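Local atomic coordinates of mandelate racemase / muconate lactonizing enzyme family protein (Agrobacterium tumefaciens, PDB entry 4DXK), a protein that probably acts as a metal-dependent lyase or racemase of the mandelate racemase subgroup of the enolase superfamily. Residues A179-R184 / H218-L223; Q228-L233 / A258-P263; E7-A12 / F388-R393. All coordinates share one frame; numbering follows the deposited sequence.

Interaction 1. Residues A179-R184 / H218-L223; sequences AAEKTR and HSMWQL. With PO4 (phosphate ion), chain B.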
loop_
_atom_site.group_PDB
_atom_site.type_symbol
_atom_site.label_atom_id
_atom_site.label_comp_id
_atom_site.label_asym_id
_atom_site.label_seq_id
_atom_site.Cartn_x
_atom_site.Cartn_y
_atom_site.Cartn_z
ATOM N N ALA A 179 -16.050 -17.752 29.435
ATOM C CA ALA A 179 -15.505 -18.626 28.411
ATOM C C ALA A 179 -14.040 -18.295 28.113
ATOM O O ALA A 179 -13.222 -19.202 27.923
ATOM C CB ALA A 179 -16.336 -18.539 27.156
ATOM N N ALA A 180 -13.702 -17.007 28.072
ATOM C CA ALA A 180 -12.328 -16.607 27.794
ATOM C C ALA A 180 -11.375 -17.155 28.848
ATOM O O ALA A 180 -10.299 -17.655 28.525
ATOM C CB ALA A 180 -12.209 -15.099 27.716
ATOM N N GLU A 181 -11.765 -17.047 30.114
ATOM C CA GLU A 181 -10.916 -17.511 31.201
ATOM C C GLU A 181 -10.598 -19.000 31.072
ATOM O O GLU A 181 -9.490 -19.437 31.392
ATOM C CB GLU A 181 -11.565 -17.198 32.551
ATOM C CG GLU A 181 -11.514 -15.719 32.905
ATOM C CD GLU A 181 -12.666 -15.263 33.787
ATOM O OE1 GLU A 181 -13.467 -16.115 34.224
ATOM O OE2 GLU A 181 -12.772 -14.042 34.035
ATOM N N LYS A 182 -11.569 -19.783 30.608
ATOM C CA LYS A 182 -11.392 -21.229 30.470
ATOM C C LYS A 182 -10.229 -21.622 29.561
ATOM O O LYS A 182 -9.543 -22.615 29.809
ATOM C CB LYS A 182 -12.668 -21.882 29.941
ATOM C CG LYS A 182 -13.827 -21.904 30.913
ATOM C CD LYS A 182 -15.101 -22.397 30.240
ATOM C CE LYS A 182 -14.854 -23.653 29.422
ATOM N NZ LYS A 182 -16.110 -24.427 29.189
ATOM N N THR A 183 -10.019 -20.854 28.498
ATOM C CA THR A 183 -9.023 -21.217 27.490
ATOM C C THR A 183 -7.950 -20.143 27.294
ATOM O O THR A 183 -7.203 -20.178 26.311
ATOM C CB THR A 183 -9.700 -21.452 26.125
ATOM O OG1 THR A 183 -10.285 -20.220 25.680
ATOM C CG2 THR A 183 -10.785 -22.540 26.225
ATOM N N ARG A 184 -7.883 -19.191 28.222
ATOM C CA ARG A 184 -7.011 -18.023 28.083
ATOM C C ARG A 184 -7.256 -17.321 26.739
ATOM O O ARG A 184 -6.317 -16.812 26.114
ATOM C CB ARG A 184 -5.523 -18.390 28.257
ATOM C CG ARG A 184 -5.172 -19.207 29.515
ATOM C CD ARG A 184 -5.496 -18.501 30.831
ATOM N NE ARG A 184 -4.684 -17.306 31.090
ATOM C CZ ARG A 184 -3.497 -17.301 31.701
ATOM N NH1 ARG A 184 -2.859 -16.152 31.892
ATOM N NH2 ARG A 184 -2.939 -18.435 32.117
ATOM N N HIS A 218 -13.007 -7.030 27.416
ATOM C CA HIS A 218 -11.891 -6.885 28.356
ATOM C C HIS A 218 -10.556 -7.398 27.814
ATOM O O HIS A 218 -9.706 -7.852 28.576
ATOM C CB HIS A 218 -12.223 -7.575 29.681
ATOM C CG HIS A 218 -13.266 -6.861 30.483
ATOM N ND1 HIS A 218 -14.371 -7.499 31.002
ATOM C CD2 HIS A 218 -13.366 -5.564 30.855
ATOM C CE1 HIS A 218 -15.105 -6.626 31.674
ATOM N NE2 HIS A 218 -14.517 -5.445 31.598
ATOM N N SER A 219 -10.369 -7.312 26.498
ATOM C CA SER A 219 -9.120 -7.722 25.841
ATOM C C SER A 219 -8.725 -9.167 26.112
ATOM O O SER A 219 -7.540 -9.497 26.098
ATOM C CB SER A 219 -7.961 -6.787 26.205
ATOM O OG SER A 219 -8.165 -5.531 25.574
ATOM N N MET A 220 -9.713 -10.028 26.326
ATOM C CA MET A 220 -9.425 -11.387 26.778
ATOM C C MET A 220 -9.245 -12.431 25.677
ATOM O O MET A 220 -8.876 -13.567 25.967
ATOM C CB MET A 220 -10.492 -11.845 27.771
ATOM C CG MET A 220 -10.630 -10.901 28.958
ATOM S SD MET A 220 -11.828 -11.440 30.184
ATOM C CE MET A 220 -11.065 -12.960 30.729
ATOM N N TRP A 221 -9.474 -12.057 24.422
ATOM C CA TRP A 221 -9.454 -13.018 23.316
ATOM C C TRP A 221 -8.300 -12.819 22.352
ATOM O O TRP A 221 -7.874 -11.688 22.097
ATOM C CB TRP A 221 -10.770 -12.928 22.537
ATOM C CG TRP A 221 -11.927 -13.353 23.362
ATOM C CD1 TRP A 221 -12.776 -12.554 24.069
ATOM C CD2 TRP A 221 -12.335 -14.695 23.611
ATOM N NE1 TRP A 221 -13.711 -13.324 24.735
ATOM C CE2 TRP A 221 -13.448 -14.645 24.473
ATOM C CE3 TRP A 221 -11.854 -15.942 23.202
ATOM C CZ2 TRP A 221 -14.103 -15.795 24.909
ATOM C CZ3 TRP A 221 -12.500 -17.076 23.640
ATOM C CH2 TRP A 221 -13.609 -16.997 24.489
ATOM N N GLN A 222 -7.807 -13.929 21.802
ATOM C CA GLN A 222 -6.928 -13.897 20.644
ATOM C C GLN A 222 -7.740 -13.584 19.381
ATOM O O GLN A 222 -8.971 -13.556 19.417
ATOM C CB GLN A 222 -6.150 -15.210 20.514
ATOM C CG GLN A 222 -5.281 -15.509 21.732
ATOM C CD GLN A 222 -4.235 -14.445 21.944
ATOM O OE1 GLN A 222 -3.417 -14.186 21.063
ATOM N NE2 GLN A 222 -4.263 -13.803 23.104
ATOM N N LEU A 223 -7.060 -13.343 18.265
ATOM C CA LEU A 223 -7.722 -12.800 17.074
ATOM C C LEU A 223 -8.772 -13.715 16.470
ATOM O O LEU A 223 -9.872 -13.263 16.136
ATOM C CB LEU A 223 -6.698 -12.414 16.011
ATOM C CG LEU A 223 -7.304 -11.868 14.714
ATOM C CD1 LEU A 223 -8.027 -10.552 14.949
ATOM C CD2 LEU A 223 -6.226 -11.697 13.654
HETATM P P PO4 B . -16.070 -1.188 31.838
HETATM O O1 PO4 B . -15.578 -0.590 30.529
HETATM O O2 PO4 B . -15.023 -1.017 32.913
HETATM O O3 PO4 B . -17.330 -0.534 32.335
HETATM O O4 PO4 B . -16.336 -2.667 31.640
HETATM O O HOH W 1 -6.148 -14.229 25.126
#
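One water joins the two segments at the end of helix 177-183. It donates to the backbone O of Arg184 at 2.8 Å and to the backbone O of Met220, and it accepts from Gln222 NE2. Arg184 leaves the helix with positive phi in a Schellman motif, and the water meets the carbonyl of that residue. Deeper in, Ala180 packs on the Trp221 indole. Its CB lies over one face of the six-membered ring, a CH-pi contact of 3.8 Å to the ring centroid, displaced toward the rim. Ala180 N also comes to 3.4 Å from Trp221 CZ2. Roughly at right angles to the ring contact, Ala180 CB meets Met220 CB at 3.7 Å. The Met220 chain turns at chi3 (64°), which brings its CE to 3.5 Å from Glu181 CG. Helix 223-232 supports the indole through Ala226 and Ile229. The loop of 218-223 follows strand 212-216 of the C-terminal barrel. That strand ends at the sodium ligand Glu216, whose OE1 accepts from His218 N. His218 NE2 gives a weak bond of 3.3 Å to O4 of a phosphate, probably from the crystallisation liquor; Lys172 and His318 bind the same ion. The contact is therefore mostly apolar, with the water satisfying two backbone carbonyls that cannot bond to each other.

Interaction 2. Residues Q228-L233 / A258-P263; sequences QIAKAL and AVSPAP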
loop_
_atom_site.group_PDB
_atom_site.type_symbol
_atom_site.label_atom_id
_atom_site.label_comp_id
_atom_site.label_asym_id
_atom_site.label_seq_id
_atom_site.Cartn_x
_atom_site.Cartn_y
_atom_site.Cartn_z
ATOM N N GLN A 228 -14.562 -14.973 15.356
ATOM C CA GLN A 228 -15.642 -15.953 15.393
ATOM C C GLN A 228 -16.824 -15.429 16.213
ATOM O O GLN A 228 -17.983 -15.517 15.795
ATOM C CB GLN A 228 -15.099 -17.242 16.010
ATOM C CG GLN A 228 -16.097 -18.373 16.127
ATOM C CD GLN A 228 -15.506 -19.567 16.844
ATOM O OE1 GLN A 228 -14.322 -19.586 17.174
ATOM N NE2 GLN A 228 -16.330 -20.578 17.086
ATOM N N ILE A 229 -16.521 -14.881 17.384
ATOM C CA ILE A 229 -17.540 -14.302 18.253
ATOM C C ILE A 229 -18.215 -13.095 17.600
ATOM O O ILE A 229 -19.445 -12.957 17.646
ATOM C CB ILE A 229 -16.944 -13.915 19.629
ATOM C CG1 ILE A 229 -16.492 -15.162 20.396
ATOM C CG2 ILE A 229 -17.935 -13.080 20.438
ATOM C CD1 ILE A 229 -15.597 -14.857 21.583
ATOM N N ALA A 230 -17.409 -12.230 16.986
ATOM C CA ALA A 230 -17.933 -11.036 16.327
ATOM C C ALA A 230 -18.979 -11.423 15.286
ATOM O O ALA A 230 -20.070 -10.849 15.250
ATOM C CB ALA A 230 -16.813 -10.240 15.680
ATOM N N LYS A 231 -18.642 -12.382 14.431
ATOM C CA LYS A 231 -19.581 -12.830 13.401
ATOM C C LYS A 231 -20.863 -13.384 14.016
ATOM O O LYS A 231 -21.973 -13.094 13.545
ATOM C CB LYS A 231 -18.938 -13.875 12.490
ATOM C CG LYS A 231 -17.790 -13.327 11.665
ATOM C CD LYS A 231 -17.376 -14.275 10.549
ATOM C CE LYS A 231 -16.863 -15.592 11.089
ATOM N NZ LYS A 231 -16.648 -16.596 9.997
ATOM N N ALA A 232 -20.719 -14.155 15.088
ATOM C CA ALA A 232 -21.870 -14.764 15.746
ATOM C C ALA A 232 -22.807 -13.729 16.373
ATOM O O ALA A 232 -23.984 -14.018 16.616
ATOM C CB ALA A 232 -21.407 -15.763 16.800
ATOM N N LEU A 233 -22.296 -12.532 16.644
ATOM C CA LEU A 233 -23.113 -11.490 17.261
ATOM C C LEU A 233 -23.980 -10.732 16.265
ATOM O O LEU A 233 -24.835 -9.942 16.669
ATOM C CB LEU A 233 -22.235 -10.506 18.038
ATOM C CG LEU A 233 -21.766 -11.037 19.390
ATOM C CD1 LEU A 233 -20.573 -10.257 19.904
ATOM C CD2 LEU A 233 -22.910 -10.988 20.401
ATOM N N ALA A 258 -12.728 -6.111 9.550
ATOM C CA ALA A 258 -13.163 -6.670 8.271
ATOM C C ALA A 258 -14.364 -7.598 8.415
ATOM O O ALA A 258 -15.121 -7.789 7.456
ATOM C CB ALA A 258 -12.013 -7.398 7.595
ATOM N N VAL A 259 -14.534 -8.191 9.592
ATOM C CA VAL A 259 -15.638 -9.123 9.796
ATOM C C VAL A 259 -16.643 -8.687 10.864
ATOM O O VAL A 259 -17.717 -9.270 10.966
ATOM C CB VAL A 259 -15.143 -10.543 10.143
ATOM C CG1 VAL A 259 -14.223 -11.073 9.058
ATOM C CG2 VAL A 259 -14.443 -10.557 11.492
ATOM N N SER A 260 -16.312 -7.678 11.663
ATOM C CA SER A 260 -17.182 -7.310 12.779
ATOM C C SER A 260 -18.434 -6.567 12.328
ATOM O O SER A 260 -18.354 -5.630 11.541
ATOM C CB SER A 260 -16.429 -6.470 13.803
ATOM O OG SER A 260 -17.268 -6.186 14.913
ATOM N N PRO A 261 -19.606 -6.979 12.836
ATOM C CA PRO A 261 -20.854 -6.289 12.492
ATOM C C PRO A 261 -21.058 -5.004 13.286
ATOM O O PRO A 261 -22.032 -4.289 13.045
ATOM C CB PRO A 261 -21.927 -7.310 12.883
ATOM C CG PRO A 261 -21.315 -8.034 14.046
ATOM C CD PRO A 261 -19.849 -8.170 13.667
ATOM N N ALA A 262 -20.158 -4.720 14.227
ATOM C CA ALA A 262 -20.237 -3.507 15.035
ATOM C C ALA A 262 -18.870 -2.839 15.035
ATOM O O ALA A 262 -17.846 -3.527 14.919
ATOM C CB ALA A 262 -20.645 -3.854 16.459
ATOM N N PRO A 263 -18.837 -1.507 15.200
ATOM C CA PRO A 263 -17.543 -0.830 15.284
ATOM C C PRO A 263 -16.759 -1.280 16.506
ATOM O O PRO A 263 -17.335 -1.660 17.541
ATOM C CB PRO A 263 -17.921 0.650 15.425
ATOM C CG PRO A 263 -19.320 0.641 15.950
ATOM C CD PRO A 263 -19.963 -0.566 15.323
#
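In the C-terminal TIM-type barrel, helix 223-232 meets the loop from helix 253-259 to strand 264-266. Ala230 sits at the centre, with its CA 5.2 Å from that of Ser260. The small side chains of Ala230 and Ser260 are consistent with so close an approach. The Ala230 methyl points at the loop; its CB is 4.1 Å from Ser260 CA and 4.2 Å from Pro261 CD. The tightest approach is made by the proline ring. Pro261 CD lies 3.1 Å from Ala230 O, and Pro261 CG is at 3.3 Å from the same oxygen. That carbonyl also accepts a backbone bond from Leu233 N. Beside Ala230, Lys231 and Val259 cross obliquely. The aliphatic part of the lysine does the touching: its CG is 4.1 Å from Val259 CB and equally far from Val259 O. Lys231 also packs on Pro261 of a neighbouring subunit. On the inner side, His241 of strand 240-242 packs against Leu233, Ser260 and Pro261, so helix end and loop share one strand beneath them. Leu233 reaches further, to Leu197 and Phe200 of helix 190-207. The loop braces itself through a side chain. With its OG anti to the backbone N (chi1 -177°), Ser260 donates from OG to a lone pair of Ala262 O, in the carbonyl plane, at 2.7 Å.

Interaction 3. Residues E7-A12 / F388-R393; sequences ETVRVA and FTVSRR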
loop_
_atom_site.group_PDB
_atom_site.type_symbol
_atom_site.label_atom_id
_atom_site.label_comp_id
_atom_site.label_asym_id
_atom_site.label_seq_id
_atom_site.Cartn_x
_atom_site.Cartn_y
_atom_site.Cartn_z
ATOM N N GLU A 7 -0.157 15.412 48.206
ATOM C CA GLU A 7 -0.768 14.535 49.191
ATOM C C GLU A 7 -1.424 13.379 48.449
ATOM O O GLU A 7 -2.124 13.593 47.456
ATOM C CB GLU A 7 -1.805 15.315 50.002
ATOM C CG GLU A 7 -2.658 14.462 50.926
ATOM C CD GLU A 7 -3.727 15.268 51.642
ATOM O OE1 GLU A 7 -3.949 16.448 51.290
ATOM O OE2 GLU A 7 -4.357 14.720 52.566
ATOM N N THR A 8 -1.192 12.157 48.908
ATOM C CA THR A 8 -1.928 11.019 48.386
ATOM C C THR A 8 -2.832 10.457 49.471
ATOM O O THR A 8 -2.479 10.469 50.654
ATOM C CB THR A 8 -0.992 9.927 47.871
ATOM O OG1 THR A 8 0.012 9.658 48.858
ATOM C CG2 THR A 8 -0.323 10.366 46.571
ATOM N N VAL A 9 -3.999 9.963 49.062
ATOM C CA VAL A 9 -4.997 9.433 49.982
ATOM C C VAL A 9 -5.477 8.091 49.458
ATOM O O VAL A 9 -5.790 7.954 48.268
ATOM C CB VAL A 9 -6.208 10.381 50.100
ATOM C CG1 VAL A 9 -7.220 9.848 51.108
ATOM C CG2 VAL A 9 -5.762 11.777 50.491
ATOM N N ARG A 10 -5.530 7.111 50.356
ATOM C CA ARG A 10 -6.097 5.803 50.058
ATOM C C ARG A 10 -7.099 5.433 51.140
ATOM O O ARG A 10 -7.026 5.935 52.268
ATOM C CB ARG A 10 -5.014 4.722 49.970
ATOM C CG ARG A 10 -4.105 4.881 48.761
ATOM C CD ARG A 10 -3.122 3.725 48.589
ATOM N NE ARG A 10 -2.100 3.697 49.632
ATOM C CZ ARG A 10 -2.072 2.825 50.633
ATOM N NH1 ARG A 10 -3.013 1.895 50.736
ATOM N NH2 ARG A 10 -1.100 2.884 51.533
ATOM N N VAL A 11 -8.027 4.545 50.798
ATOM C CA VAL A 11 -8.973 4.007 51.770
ATOM C C VAL A 11 -8.995 2.484 51.703
ATOM O O VAL A 11 -9.045 1.893 50.621
ATOM C CB VAL A 11 -10.395 4.591 51.594
ATOM C CG1 VAL A 11 -10.389 6.086 51.856
ATOM C CG2 VAL A 11 -10.948 4.295 50.207
ATOM N N ALA A 12 -8.950 1.842 52.866
ATOM C CA ALA A 12 -8.818 0.390 52.918
ATOM C C ALA A 12 -10.038 -0.314 52.340
ATOM O O ALA A 12 -9.943 -1.449 51.870
ATOM C CB ALA A 12 -8.569 -0.070 54.350
ATOM N N PHE A 388 -14.337 5.896 56.420
ATOM C CA PHE A 388 -13.325 5.058 55.789
ATOM C C PHE A 388 -12.084 4.897 56.665
ATOM O O PHE A 388 -11.866 5.652 57.615
ATOM C CB PHE A 388 -12.922 5.637 54.424
ATOM C CG PHE A 388 -14.049 5.694 53.431
ATOM C CD1 PHE A 388 -14.344 4.599 52.635
ATOM C CD2 PHE A 388 -14.813 6.845 53.291
ATOM C CE1 PHE A 388 -15.385 4.644 51.721
ATOM C CE2 PHE A 388 -15.853 6.900 52.385
ATOM C CZ PHE A 388 -16.143 5.794 51.599
ATOM N N THR A 389 -11.276 3.894 56.338
ATOM C CA THR A 389 -9.985 3.716 56.979
ATOM C C THR A 389 -8.960 4.378 56.069
ATOM O O THR A 389 -8.544 3.808 55.051
ATOM C CB THR A 389 -9.656 2.237 57.155
ATOM O OG1 THR A 389 -10.722 1.595 57.866
ATOM C CG2 THR A 389 -8.358 2.069 57.932
ATOM N N VAL A 390 -8.587 5.602 56.426
ATOM C CA VAL A 390 -7.840 6.479 55.536
ATOM C C VAL A 390 -6.343 6.455 55.818
ATOM O O VAL A 390 -5.921 6.475 56.978
ATOM C CB VAL A 390 -8.350 7.927 55.695
ATOM C CG1 VAL A 390 -7.542 8.900 54.835
ATOM C CG2 VAL A 390 -9.830 8.006 55.362
ATOM N N SER A 391 -5.541 6.400 54.760
ATOM C CA SER A 391 -4.103 6.583 54.892
ATOM C C SER A 391 -3.679 7.723 53.979
ATOM O O SER A 391 -4.172 7.849 52.859
ATOM C CB SER A 391 -3.348 5.303 54.533
ATOM O OG SER A 391 -3.640 4.893 53.210
ATOM N N ARG A 392 -2.773 8.560 54.466
ATOM C CA ARG A 392 -2.299 9.708 53.706
ATOM C C ARG A 392 -0.787 9.762 53.725
ATOM O O ARG A 392 -0.159 9.380 54.718
ATOM C CB ARG A 392 -2.840 11.015 54.282
ATOM C CG ARG A 392 -4.351 11.110 54.362
ATOM C CD ARG A 392 -4.780 12.464 54.921
ATOM N NE ARG A 392 -6.202 12.500 55.256
ATOM C CZ ARG A 392 -7.143 13.069 54.507
ATOM N NH1 ARG A 392 -6.830 13.679 53.371
ATOM N NH2 ARG A 392 -8.408 13.040 54.901
ATOM N N ARG A 393 -0.205 10.247 52.635
ATOM C CA ARG A 393 1.226 10.508 52.579
ATOM C C ARG A 393 1.459 11.859 51.923
ATOM O O ARG A 393 0.744 12.242 50.991
ATOM C CB ARG A 393 1.958 9.415 51.810
ATOM C CG ARG A 393 3.456 9.610 51.819
ATOM C CD ARG A 393 4.197 8.477 51.144
ATOM N NE ARG A 393 5.594 8.846 50.952
ATOM C CZ ARG A 393 6.440 8.193 50.168
ATOM N NH1 ARG A 393 6.029 7.131 49.483
ATOM N NH2 ARG A 393 7.693 8.613 50.056
#
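Val11 and Phe388 pack closely at one end of the contact, where Val11 CG1 is 3.6 Å from Phe388 CB. Val390 CG2 meets the same methyl, and Val390 CG1 lies 3.9 Å from Val9 CG1. These apolar groups share one face of the strand pair with the Arg392 side chain. Leu21 and Trp19 of strand 17-24 extend this packing past Val9 and Val11, while Leu356 touches Phe388. Arg392 runs alongside Val9, and its NH1 donates to Glu7 OE2 in a salt bridge of 2.8 Å. The carboxylate is met on its syn side, but 32° out of its plane. The bridge is one NH1 to OE2 bond across the pair, and the two planes are 46° apart. A chi1 of 171° swings Glu7 CG away from the backbone N, and the extended chain carries the carboxylate to the arginine. Each charge has a second partner: His23 holds Glu7 OE1, and Glu385 takes Arg392 NH2. The backbones form an antiparallel pair in the four-stranded sheet of the enolase-type N-terminal domain. Strand 390-396, from the far end of the chain, pairs there with strand 3-11. Thr8 with Arg393 and Arg10 with Ser391 are the hydrogen-bonded pairs, each with two bonds; Ala12 N adds one to Thr389 O. The opposite face is more polar. Ser391 OG stands over the centre of the Arg10 guanidinium, 3.6 Å above its plane, while Arg10 NE bridges to Glu42 of helix 38-53. Thr8 OG1 bonds to Glu42 and His46. Arg393 CB lies 3.5 Å from Thr8 OG1. The loose, solvent side begins where the extended Arg393 chain leads its charged end away. At the other end, besides that backbone bond, the side chains of the exposed Ala12 and Thr389 meet at their CB atoms, 3.8 Å apart.

How the interactions relate
From the N terminus, residues 7-12 come first. They pair with 388-393 in interaction 3, which closes a loop of 375 residues and adds the C-terminal strand to the N-terminal sheet. The other two contacts both fall within it, in the barrel domain. Interaction 1 closes first, tying helix 177-183 to the loop after strand 212-216. Interaction 2 opens only afterwards and links helix 223-232 to the loop between helix 253-259 and strand 264-266. The two follow in series without crossing. They touch directly, with Trp221 CE2 3.6 Å from Ile229 CD1. Interaction 3 is remote: its centre lies about 35 Å from that of interaction 1 and 44 Å from that of interaction 2.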